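Local coordinates for protein PA0821 (Pseudomonas aeruginosa, PDB 7DRG) that is probably the immunity protein (antitoxin) that neutralises a putative VRR-NUC nuclease effector of the type VI secretion system, at residues Phe111-Gly116 against Trp125-Tyr130; Trp75-Glu80 against Lys117-Ala122; Tyr275-Gly280 against Ala348-Asp353; Thr229-Thr234 against Ala288-Leu293. One frame throughout, in Å; residues are numbered along the deposited sequence.

Contact 1 (Phe111-Gly116 against Trp125-Tyr130); sequences FCYTSG and WLFDIY
Phe111 and Ile129 face each other as an antiparallel hydrogen-bonded pair, gripped by Ile129 N to Phe111 O at 2.7 Å and the return bond from Phe111 N. Two residues on, Tyr113 and Phe127 repeat the pattern: Tyr113 N reaches Phe127 O at 2.8 Å in a nearly straight bond (170°), the donor tilted 28° from the carbonyl plane. Between these pairs sits the non-hydrogen-bonded couple Cys112 and Asp128. SG of Cys112, anti to the backbone N (chi1 -177°), lies against CD1 of Leu126 at 3.6 Å and also lies near the Asp128 carboxylate, whose OD2 is 3.8 Å from SG. Toward the connecting loop the pairing changes character. Ser115 OG takes the N-H of Trp125 at 3.0 Å and lies near the plane of the indole, at its edge, while a water bridges Ser115 N and Trp125 O.

Phe111, Tyr113, Phe127 and Ile129 share one face of the sheet. Helix 96-101 packs on Phe111 and Tyr113, and Phe62 of helix 52-69 stacks on Tyr113 and meets Phe127. Strands 75-77 and 144-151 flank the pair, which forms a beta hairpin whose aromatic face is buried against helices.

Contact 2 (Trp75-Glu80 against Lys117-Ala122); sequences WLWREE and KKSRDA
Trp75 and Trp77 each offer an indole N-H to the backbone of 117-122, and both bonds are weak: Trp75 NE1 lies 3.3 Å from Lys117 O with an angle of 147° at the hydrogen, and Trp77 NE1 lies 3.5 Å from Ser119 O. Each carbonyl oxygen sits at the edge of its indole, near the ring plane. Trp75 NE1 has a second weak bond, to Gly116 O, so its single hydrogen is shared between neighbouring carbonyls.

The stronger polar links are inside the loop. Lys118 N donates to Asp121 OD2 at 3.0 Å, and Lys118 NZ forms a salt bridge with Asp121 OD1 at 2.9 Å; both nitrogens arrive from above the carboxylate plane. Asp121 N closes a type I beta turn on Lys118 O. Backbone and side chain together thus fix the turn that presents Ser119.

Ser119 carries the packing. Its CA stands over the five-membered ring of Trp75, 3.6 Å from the centroid and 16° off the normal, a CH-pi contact. Its CB bridges the two indoles, 3.8 Å from Trp75 CE2 and 3.8 Å from Trp77 CZ2. Two residues apart on strand 75-77, the tryptophans project from the same face; in both, CG is anti to the carbonyl carbon, so the indoles lean the same way.

Strand 75-77 runs between strands 87-89 and 109-114, and Leu87 touches both indoles and Ser119. At the end of the turn, Asp121 OD1 also accepts from Ile34 N, joining the loop to strand 34-46.

Contact 3 (Tyr275-Gly280 against Ala348-Asp353); sequences YPYIAG and AEPYLD
Tyr275 brings its hydroxyl end across the ring of Pro350 at about a right angle, with OH 3.3 Å from Pro350 CG and CE2 of the same tyrosine 3.8 Å from that carbon. CE1 of the Tyr275 ring stands over one face of Tyr277, 3.6 Å above the plane and offset toward the rim.

Tyr277 makes the direct polar link. Its OH donates to Glu349 OE1 at 2.6 Å, on the anti side of the carboxylate and 35° out of its plane; ring and carboxylate planes are 69° apart. The bend at chi2 (-52°) folds the glutamate back to meet it. Water extends the network: one molecule joins Tyr275 OH to Glu349 OE1, and another donates to both Tyr277 OH and Pro350 O. OE1 is thereby gripped by a phenol and a water, which would favour the charged carboxylate.

Glu349 is where the chain leaves helix 338-348, and its carbonyl accepts from His258 NE2. The 275-280 loop, following strand 267-272, is backed by helix 288-297, whose Tyr290 OH is bonded to Tyr277 N and whose Pro289 touches the Tyr277 side chain.

Contact 4 (Thr229-Thr234 against Ala288-Leu293); sequences TVSWLT and APYVLL
The ring of Tyr290 lies with one face against the backbone of Ser231, whose C stands 3.7 Å above the plane, offset toward the rim. Ser231 OG comes beside CE2 of that ring at 3.8 Å. At the far end, Tyr290 OH is 3.2 Å from Trp232 CB, the indole turning away from the helix; Trp232 N is equally near, but its angle is too poor for a hydrogen bond. The Trp232 indole carries Leu233 CD2 over one face, and its NE1 donates to Gly273 O.

One helical turn on, Leu293 fits against Val230 and Thr234, lying alongside each, its chain running counter to theirs. Its CD2 is 3.9 Å from Val230 CB and 3.4 Å from Thr234 OG1. With CG anti to the backbone N (chi1 -178°), Leu293 puts CD2, not CD1, against the loop. Thr234 OG1 also accepts from Ser231 N at 3.2 Å, pinning the bend just before strand 233-237, where Trp232 and Leu233 form a classic beta bulge opposite Ala180.

No hydrogen bond joins the two segments. Tyr290 OH instead bonds to Tyr277 N, so helix 288-297 meets the bulged strand by van der Waals packing, partly on backbone and hydroxyl groups.

How the contacts relate
Contacts 1 and 4 are buried, contact 2 lies at the surface and contact 3 is partly buried. Contacts 1 and 2 form one neighbourhood, their centres about 8 Å apart: strand 75-77 pairs with 109-114, and the turn in contact 2 belongs to the connection of the hairpin in contact 1. Contacts 3 and 4 form another across the chain's centre, about 11 Å between centres, joined where the 275-280 loop rests on Trp232 and Tyr290. Chemistry follows place. Regular backbone bonding dominates contact 1 and close packing without direct hydrogen bonds contact 4, whereas contact 2 relies on weak indole bonds to a turn and contact 3 on a carboxylate with bridging waters.

Contact 1 (Phe111-Gly116 against Trp125-Tyr130)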
# COMPACT_ATOMS: atom_id res chain seq x y z
N PHE B 111 -6.65 -28.89 -13.14
CA PHE B 111 -5.28 -29.34 -12.89
C PHE B 111 -4.45 -28.13 -12.53
O PHE B 111 -4.29 -27.22 -13.35
CB PHE B 111 -4.67 -30.03 -14.11
CG PHE B 111 -5.43 -31.24 -14.57
CD1 PHE B 111 -5.23 -32.47 -13.98
CD2 PHE B 111 -6.34 -31.14 -15.62
CE1 PHE B 111 -5.93 -33.58 -14.41
CE2 PHE B 111 -7.05 -32.25 -16.05
CZ PHE B 111 -6.84 -33.47 -15.44
N CYS B 112 -3.90 -28.11 -11.32
CA CYS B 112 -3.05 -27.00 -10.89
C CYS B 112 -1.75 -27.56 -10.33
O CYS B 112 -1.73 -28.10 -9.22
CB CYS B 112 -3.77 -26.15 -9.85
SG CYS B 112 -2.79 -24.72 -9.37
N TYR B 113 -0.67 -27.44 -11.11
CA TYR B 113 0.66 -27.85 -10.67
C TYR B 113 1.35 -26.66 -10.04
O TYR B 113 1.40 -25.58 -10.63
CB TYR B 113 1.49 -28.34 -11.85
CG TYR B 113 1.01 -29.61 -12.52
CD1 TYR B 113 0.07 -29.57 -13.55
CD2 TYR B 113 1.50 -30.85 -12.13
CE1 TYR B 113 -0.35 -30.74 -14.18
CE2 TYR B 113 1.08 -32.02 -12.76
CZ TYR B 113 0.15 -31.95 -13.77
OH TYR B 113 -0.26 -33.11 -14.39
N THR B 114 1.89 -26.86 -8.84
CA THR B 114 2.56 -25.78 -8.11
C THR B 114 3.94 -26.25 -7.65
O THR B 114 4.28 -27.43 -7.71
CB THR B 114 1.74 -25.30 -6.91
OG1 THR B 114 1.71 -26.33 -5.90
CG2 THR B 114 0.32 -24.94 -7.31
N SER B 115 4.72 -25.29 -7.15
CA SER B 115 6.08 -25.55 -6.70
C SER B 115 6.32 -25.13 -5.26
O SER B 115 7.47 -25.08 -4.82
CB SER B 115 7.10 -24.84 -7.61
OG SER B 115 6.91 -23.44 -7.57
N GLY B 116 5.27 -24.86 -4.49
CA GLY B 116 5.47 -24.52 -3.09
C GLY B 116 6.05 -25.70 -2.33
O GLY B 116 5.72 -26.86 -2.59
N TRP B 125 6.57 -21.46 -9.81
CA TRP B 125 6.27 -22.27 -10.98
C TRP B 125 4.81 -22.70 -10.90
O TRP B 125 4.37 -23.19 -9.85
CB TRP B 125 7.15 -23.52 -11.05
CG TRP B 125 8.63 -23.28 -11.23
CD1 TRP B 125 9.56 -23.16 -10.25
CD2 TRP B 125 9.34 -23.19 -12.47
NE1 TRP B 125 10.81 -22.98 -10.80
CE2 TRP B 125 10.70 -22.99 -12.16
CE3 TRP B 125 8.95 -23.25 -13.81
CZ2 TRP B 125 11.67 -22.85 -13.15
CZ3 TRP B 125 9.93 -23.11 -14.79
CH2 TRP B 125 11.27 -22.91 -14.45
N LEU B 126 4.07 -22.52 -11.99
CA LEU B 126 2.64 -22.80 -12.00
C LEU B 126 2.23 -23.29 -13.38
O LEU B 126 2.70 -22.77 -14.39
CB LEU B 126 1.83 -21.55 -11.64
CG LEU B 126 0.31 -21.65 -11.82
CD1 LEU B 126 -0.29 -22.39 -10.65
CD2 LEU B 126 -0.31 -20.27 -11.99
N PHE B 127 1.34 -24.28 -13.42
CA PHE B 127 0.64 -24.64 -14.65
C PHE B 127 -0.77 -25.03 -14.23
O PHE B 127 -0.95 -26.04 -13.56
CB PHE B 127 1.34 -25.78 -15.39
CG PHE B 127 0.82 -26.03 -16.78
CD1 PHE B 127 -0.23 -26.91 -16.99
CD2 PHE B 127 1.40 -25.42 -17.88
CE1 PHE B 127 -0.70 -27.17 -18.27
CE2 PHE B 127 0.93 -25.69 -19.18
CZ PHE B 127 -0.12 -26.55 -19.36
N ASP B 128 -1.76 -24.22 -14.62
CA ASP B 128 -3.11 -24.33 -14.08
C ASP B 128 -4.10 -24.36 -15.23
O ASP B 128 -4.23 -23.38 -15.96
CB ASP B 128 -3.38 -23.14 -13.15
CG ASP B 128 -4.71 -23.22 -12.42
OD1 ASP B 128 -5.55 -24.08 -12.74
OD2 ASP B 128 -4.90 -22.40 -11.51
N ILE B 129 -4.83 -25.47 -15.37
CA ILE B 129 -5.88 -25.62 -16.37
C ILE B 129 -7.23 -25.57 -15.68
O ILE B 129 -7.46 -26.31 -14.72
CB ILE B 129 -5.75 -26.93 -17.16
CG1 ILE B 129 -4.44 -26.98 -17.92
CG2 ILE B 129 -6.94 -27.08 -18.12
CD1 ILE B 129 -4.12 -28.39 -18.42
N TYR B 130 -8.12 -24.72 -16.18
CA TYR B 130 -9.51 -24.66 -15.72
C TYR B 130 -10.39 -24.77 -16.96
O TYR B 130 -10.50 -23.81 -17.72
CB TYR B 130 -9.75 -23.38 -14.93
CG TYR B 130 -11.17 -23.17 -14.46
CD1 TYR B 130 -11.59 -23.69 -13.25
CD2 TYR B 130 -12.06 -22.42 -15.21
CE1 TYR B 130 -12.88 -23.49 -12.81
CE2 TYR B 130 -13.35 -22.21 -14.77
CZ TYR B 130 -13.75 -22.76 -13.58
OH TYR B 130 -15.04 -22.56 -13.13
O HOH W 1 3.29 -22.60 -7.69

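Contact 2 (Trp75-Glu80 against Lys117-Ala122)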
# COMPACT_ATOMS: atom_id res chain seq x y z
N TRP B 75 3.42 -30.20 -6.23
CA TRP B 75 2.05 -30.57 -5.90
C TRP B 75 1.14 -30.46 -7.12
O TRP B 75 1.32 -29.58 -7.97
CB TRP B 75 1.47 -29.69 -4.78
CG TRP B 75 2.31 -29.68 -3.57
CD1 TRP B 75 3.15 -28.69 -3.15
CD2 TRP B 75 2.42 -30.72 -2.59
NE1 TRP B 75 3.78 -29.05 -1.99
CE2 TRP B 75 3.34 -30.29 -1.61
CE3 TRP B 75 1.83 -31.98 -2.45
CZ2 TRP B 75 3.68 -31.07 -0.51
CZ3 TRP B 75 2.17 -32.75 -1.35
CH2 TRP B 75 3.08 -32.29 -0.40
N LEU B 76 0.14 -31.34 -7.18
CA LEU B 76 -0.95 -31.24 -8.14
C LEU B 76 -2.26 -31.11 -7.39
O LEU B 76 -2.64 -32.02 -6.63
CB LEU B 76 -0.98 -32.46 -9.07
CG LEU B 76 -2.22 -32.51 -9.95
CD1 LEU B 76 -2.26 -31.32 -10.90
CD2 LEU B 76 -2.25 -33.82 -10.72
N TRP B 77 -2.96 -30.00 -7.61
CA TRP B 77 -4.29 -29.77 -7.04
C TRP B 77 -5.35 -30.02 -8.10
O TRP B 77 -5.22 -29.56 -9.24
CB TRP B 77 -4.41 -28.33 -6.50
CG TRP B 77 -3.70 -28.06 -5.19
CD1 TRP B 77 -2.48 -27.45 -5.01
CD2 TRP B 77 -4.17 -28.40 -3.87
NE1 TRP B 77 -2.18 -27.39 -3.67
CE2 TRP B 77 -3.20 -27.96 -2.95
CE3 TRP B 77 -5.33 -29.02 -3.39
CZ2 TRP B 77 -3.35 -28.13 -1.58
CZ3 TRP B 77 -5.47 -29.19 -2.03
CH2 TRP B 77 -4.48 -28.75 -1.14
N ARG B 78 -6.41 -30.74 -7.73
CA ARG B 78 -7.53 -31.00 -8.61
C ARG B 78 -8.83 -30.80 -7.84
O ARG B 78 -8.94 -31.24 -6.69
CB ARG B 78 -7.49 -32.43 -9.19
CG ARG B 78 -6.31 -32.71 -10.13
CD ARG B 78 -6.33 -34.16 -10.60
NE ARG B 78 -6.33 -35.05 -9.44
CZ ARG B 78 -6.79 -36.29 -9.46
NH1 ARG B 78 -7.28 -36.81 -10.59
NH2 ARG B 78 -6.75 -37.02 -8.35
N GLU B 79 -9.80 -30.13 -8.46
CA GLU B 79 -11.06 -29.87 -7.78
C GLU B 79 -11.99 -31.06 -7.94
O GLU B 79 -12.36 -31.42 -9.07
CB GLU B 79 -11.73 -28.60 -8.31
CG GLU B 79 -13.08 -28.33 -7.66
CD GLU B 79 -13.60 -26.93 -7.93
OE1 GLU B 79 -14.58 -26.53 -7.27
OE2 GLU B 79 -13.03 -26.23 -8.79
N GLU B 80 -12.37 -31.67 -6.81
CA GLU B 80 -13.27 -32.82 -6.70
C GLU B 80 -13.06 -33.83 -7.83
O GLU B 80 -13.96 -34.03 -8.66
CB GLU B 80 -14.72 -32.35 -6.65
CG GLU B 80 -14.97 -31.33 -5.54
CD GLU B 80 -16.41 -31.28 -5.08
OE1 GLU B 80 -16.65 -30.84 -3.94
OE2 GLU B 80 -17.30 -31.68 -5.86
N LYS B 117 6.92 -25.41 -1.36
CA LYS B 117 7.46 -26.48 -0.53
C LYS B 117 6.36 -27.21 0.23
O LYS B 117 6.25 -28.44 0.16
CB LYS B 117 8.50 -25.93 0.45
CG LYS B 117 9.13 -27.01 1.32
CD LYS B 117 10.19 -26.46 2.26
CE LYS B 117 10.61 -27.53 3.27
NZ LYS B 117 11.07 -28.79 2.61
N LYS B 118 5.53 -26.46 0.95
CA LYS B 118 4.31 -27.00 1.52
C LYS B 118 3.18 -26.83 0.52
O LYS B 118 3.20 -25.92 -0.31
CB LYS B 118 3.98 -26.29 2.84
CG LYS B 118 5.14 -26.33 3.84
CD LYS B 118 4.69 -26.03 5.26
CE LYS B 118 4.85 -24.57 5.60
NZ LYS B 118 3.90 -23.71 4.85
N SER B 119 2.19 -27.74 0.58
CA SER B 119 1.08 -27.64 -0.36
C SER B 119 0.32 -26.32 -0.21
O SER B 119 -0.30 -25.86 -1.17
CB SER B 119 0.13 -28.83 -0.18
OG SER B 119 -0.45 -28.83 1.12
N ARG B 120 0.40 -25.70 0.97
CA ARG B 120 -0.23 -24.43 1.26
C ARG B 120 0.56 -23.25 0.71
O ARG B 120 0.01 -22.15 0.59
CB ARG B 120 -0.40 -24.30 2.77
CG ARG B 120 -1.30 -23.18 3.25
CD ARG B 120 -1.31 -23.17 4.77
NE ARG B 120 -2.24 -22.19 5.31
CZ ARG B 120 -2.31 -21.89 6.60
NH1 ARG B 120 -1.49 -22.49 7.46
NH2 ARG B 120 -3.18 -20.99 7.03
N ASP B 121 1.84 -23.44 0.39
CA ASP B 121 2.69 -22.35 -0.05
C ASP B 121 2.39 -21.94 -1.49
O ASP B 121 2.25 -22.78 -2.38
CB ASP B 121 4.17 -22.74 0.02
CG ASP B 121 4.70 -22.83 1.43
OD1 ASP B 121 4.10 -22.22 2.35
OD2 ASP B 121 5.74 -23.50 1.62
N ALA B 122 2.33 -20.63 -1.72
CA ALA B 122 2.47 -20.11 -3.07
C ALA B 122 3.83 -20.49 -3.63
O ALA B 122 4.82 -20.54 -2.91
CB ALA B 122 2.30 -18.59 -3.08

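Contact 3 (Tyr275-Gly280 against Ala348-Asp353)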
# COMPACT_ATOMS: atom_id res chain seq x y z
N TYR B 275 11.57 -6.21 -21.41
CA TYR B 275 11.34 -7.12 -20.30
C TYR B 275 10.06 -6.69 -19.61
O TYR B 275 9.58 -5.57 -19.83
CB TYR B 275 12.52 -7.11 -19.31
CG TYR B 275 13.12 -5.74 -19.04
CD1 TYR B 275 12.41 -4.77 -18.35
CD2 TYR B 275 14.41 -5.45 -19.46
CE1 TYR B 275 12.96 -3.52 -18.11
CE2 TYR B 275 14.97 -4.21 -19.22
CZ TYR B 275 14.25 -3.25 -18.54
OH TYR B 275 14.82 -2.03 -18.31
N PRO B 276 9.46 -7.55 -18.78
CA PRO B 276 8.27 -7.12 -18.04
C PRO B 276 8.61 -6.03 -17.03
O PRO B 276 9.71 -5.99 -16.47
CB PRO B 276 7.79 -8.40 -17.35
CG PRO B 276 9.00 -9.28 -17.27
CD PRO B 276 9.78 -8.97 -18.54
N TYR B 277 7.64 -5.14 -16.81
CA TYR B 277 7.81 -3.96 -15.97
C TYR B 277 6.90 -4.04 -14.75
O TYR B 277 5.68 -4.21 -14.89
CB TYR B 277 7.48 -2.67 -16.73
CG TYR B 277 8.55 -2.19 -17.68
CD1 TYR B 277 8.73 -2.80 -18.91
CD2 TYR B 277 9.34 -1.09 -17.37
CE1 TYR B 277 9.70 -2.35 -19.80
CE2 TYR B 277 10.31 -0.63 -18.25
CZ TYR B 277 10.49 -1.27 -19.46
OH TYR B 277 11.45 -0.82 -20.35
N ILE B 278 7.50 -3.90 -13.56
CA ILE B 278 6.74 -3.77 -12.32
C ILE B 278 6.14 -2.38 -12.20
O ILE B 278 4.96 -2.22 -11.86
CB ILE B 278 7.65 -4.08 -11.11
CG1 ILE B 278 8.04 -5.56 -11.08
CG2 ILE B 278 6.99 -3.66 -9.81
CD1 ILE B 278 9.13 -5.88 -10.07
N ALA B 279 6.94 -1.36 -12.47
CA ALA B 279 6.54 0.03 -12.29
C ALA B 279 7.41 0.89 -13.22
O ALA B 279 8.11 0.37 -14.10
CB ALA B 279 6.67 0.45 -10.83
N GLY B 280 7.36 2.20 -13.01
CA GLY B 280 8.06 3.13 -13.87
C GLY B 280 9.35 3.68 -13.28
O GLY B 280 10.33 2.95 -13.12
N ALA B 348 14.90 6.44 -21.99
CA ALA B 348 15.14 5.76 -20.73
C ALA B 348 14.98 4.25 -20.81
O ALA B 348 15.42 3.55 -19.89
CB ALA B 348 14.21 6.30 -19.64
N GLU B 349 14.37 3.72 -21.87
CA GLU B 349 14.05 2.30 -21.84
C GLU B 349 14.89 1.52 -22.84
O GLU B 349 15.11 1.98 -23.96
CB GLU B 349 12.56 2.06 -22.12
CG GLU B 349 11.63 2.79 -21.15
CD GLU B 349 11.97 2.53 -19.69
OE1 GLU B 349 12.43 1.41 -19.36
OE2 GLU B 349 11.78 3.45 -18.86
N PRO B 350 15.35 0.33 -22.46
CA PRO B 350 16.16 -0.48 -23.38
C PRO B 350 15.38 -0.89 -24.61
O PRO B 350 14.17 -1.14 -24.56
CB PRO B 350 16.56 -1.70 -22.53
CG PRO B 350 16.41 -1.24 -21.11
CD PRO B 350 15.28 -0.26 -21.11
N TYR B 351 16.09 -0.97 -25.74
CA TYR B 351 15.50 -1.33 -27.02
C TYR B 351 15.39 -2.85 -27.17
O TYR B 351 16.14 -3.62 -26.56
CB TYR B 351 16.35 -0.80 -28.18
CG TYR B 351 16.20 0.68 -28.49
CD1 TYR B 351 16.29 1.65 -27.51
CD2 TYR B 351 15.99 1.10 -29.80
CE1 TYR B 351 16.16 3.00 -27.81
CE2 TYR B 351 15.86 2.43 -30.12
CZ TYR B 351 15.94 3.38 -29.12
OH TYR B 351 15.81 4.71 -29.44
N LEU B 352 14.47 -3.27 -28.03
CA LEU B 352 14.37 -4.67 -28.40
C LEU B 352 15.57 -5.09 -29.25
O LEU B 352 16.04 -4.33 -30.09
CB LEU B 352 13.09 -4.94 -29.17
CG LEU B 352 11.78 -4.58 -28.48
CD1 LEU B 352 10.62 -4.91 -29.41
CD2 LEU B 352 11.66 -5.33 -27.16
N ASP B 353 16.05 -6.31 -29.02
CA ASP B 353 17.12 -6.86 -29.85
C ASP B 353 16.99 -8.38 -29.87
O ASP B 353 16.00 -8.94 -29.39
CB ASP B 353 18.49 -6.37 -29.35
CG ASP B 353 18.79 -6.78 -27.91
OD1 ASP B 353 18.29 -7.81 -27.44
OD2 ASP B 353 19.55 -6.04 -27.24
O HOH W 2 13.72 0.12 -17.24
O HOH W 3 11.98 -1.66 -22.99
O HOH W 4 10.61 2.20 -16.20

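Contact 4 (Thr229-Thr234 against Ala288-Leu293)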
# COMPACT_ATOMS: atom_id res chain seq x y z
N THR B 229 -6.77 -6.18 -19.53
CA THR B 229 -5.58 -5.38 -19.26
C THR B 229 -4.54 -5.67 -20.33
O THR B 229 -4.55 -6.72 -20.97
CB THR B 229 -5.00 -5.69 -17.88
OG1 THR B 229 -3.90 -4.81 -17.62
CG2 THR B 229 -4.50 -7.13 -17.82
N VAL B 230 -3.64 -4.71 -20.49
CA VAL B 230 -2.38 -4.94 -21.18
C VAL B 230 -1.33 -5.30 -20.13
O VAL B 230 -1.49 -5.01 -18.94
CB VAL B 230 -1.95 -3.72 -22.01
CG1 VAL B 230 -3.12 -3.22 -22.86
CG2 VAL B 230 -1.43 -2.61 -21.11
N SER B 231 -0.26 -5.95 -20.57
CA SER B 231 0.89 -6.17 -19.71
C SER B 231 2.10 -6.30 -20.62
O SER B 231 2.09 -5.80 -21.74
CB SER B 231 0.68 -7.39 -18.79
OG SER B 231 1.64 -7.36 -17.74
N TRP B 232 3.16 -6.97 -20.13
CA TRP B 232 4.35 -7.16 -20.96
C TRP B 232 3.99 -7.85 -22.27
O TRP B 232 4.43 -7.45 -23.35
CB TRP B 232 5.41 -7.95 -20.19
CG TRP B 232 6.67 -8.14 -20.99
CD1 TRP B 232 7.37 -7.18 -21.66
CD2 TRP B 232 7.39 -9.37 -21.19
NE1 TRP B 232 8.47 -7.73 -22.27
CE2 TRP B 232 8.51 -9.07 -22.00
CE3 TRP B 232 7.20 -10.68 -20.76
CZ2 TRP B 232 9.43 -10.04 -22.38
CZ3 TRP B 232 8.11 -11.65 -21.15
CH2 TRP B 232 9.21 -11.33 -21.95
N LEU B 233 3.19 -8.91 -22.19
CA LEU B 233 2.62 -9.54 -23.37
C LEU B 233 1.11 -9.35 -23.32
O LEU B 233 0.50 -9.46 -22.26
CB LEU B 233 2.97 -11.03 -23.43
CG LEU B 233 4.44 -11.40 -23.20
CD1 LEU B 233 4.64 -12.90 -23.38
CD2 LEU B 233 5.35 -10.62 -24.15
N THR B 234 0.53 -9.02 -24.47
CA THR B 234 -0.91 -8.83 -24.60
C THR B 234 -1.38 -9.61 -25.82
O THR B 234 -0.82 -9.44 -26.90
CB THR B 234 -1.25 -7.35 -24.75
OG1 THR B 234 -0.64 -6.62 -23.68
CG2 THR B 234 -2.76 -7.14 -24.69
N ALA B 288 6.38 3.09 -19.00
CA ALA B 288 6.15 3.76 -20.28
C ALA B 288 5.66 2.83 -21.38
O ALA B 288 4.72 3.22 -22.10
CB ALA B 288 7.43 4.50 -20.72
N PRO B 289 6.21 1.63 -21.59
CA PRO B 289 5.67 0.80 -22.68
C PRO B 289 4.23 0.39 -22.44
O PRO B 289 3.44 0.33 -23.38
CB PRO B 289 6.63 -0.40 -22.72
CG PRO B 289 7.87 0.05 -22.02
CD PRO B 289 7.39 1.00 -20.96
N TYR B 290 3.85 0.14 -21.18
CA TYR B 290 2.47 -0.24 -20.91
C TYR B 290 1.52 0.94 -21.09
O TYR B 290 0.38 0.76 -21.53
CB TYR B 290 2.32 -0.79 -19.49
CG TYR B 290 3.06 -2.06 -19.13
CD1 TYR B 290 4.10 -2.56 -19.91
CD2 TYR B 290 2.71 -2.77 -17.98
CE1 TYR B 290 4.78 -3.73 -19.54
CE2 TYR B 290 3.37 -3.93 -17.61
CZ TYR B 290 4.40 -4.40 -18.40
OH TYR B 290 5.05 -5.56 -18.02
N VAL B 291 1.96 2.15 -20.72
CA VAL B 291 1.12 3.33 -20.91
C VAL B 291 0.78 3.51 -22.39
O VAL B 291 -0.37 3.79 -22.76
CB VAL B 291 1.83 4.58 -20.35
CG1 VAL B 291 1.16 5.87 -20.88
CG2 VAL B 291 1.84 4.55 -18.85
N LEU B 292 1.78 3.36 -23.25
CA LEU B 292 1.55 3.55 -24.68
C LEU B 292 0.63 2.46 -25.25
O LEU B 292 -0.27 2.75 -26.04
CB LEU B 292 2.88 3.60 -25.42
CG LEU B 292 3.74 4.82 -25.12
CD1 LEU B 292 5.11 4.67 -25.77
CD2 LEU B 292 3.06 6.11 -25.58
N LEU B 293 0.83 1.21 -24.84
CA LEU B 293 -0.04 0.15 -25.34
C LEU B 293 -1.45 0.28 -24.78
O LEU B 293 -2.43 0.08 -25.51
CB LEU B 293 0.55 -1.22 -25.01
CG LEU B 293 -0.28 -2.38 -25.54
CD1 LEU B 293 -0.40 -2.34 -27.06
CD2 LEU B 293 0.34 -3.68 -25.11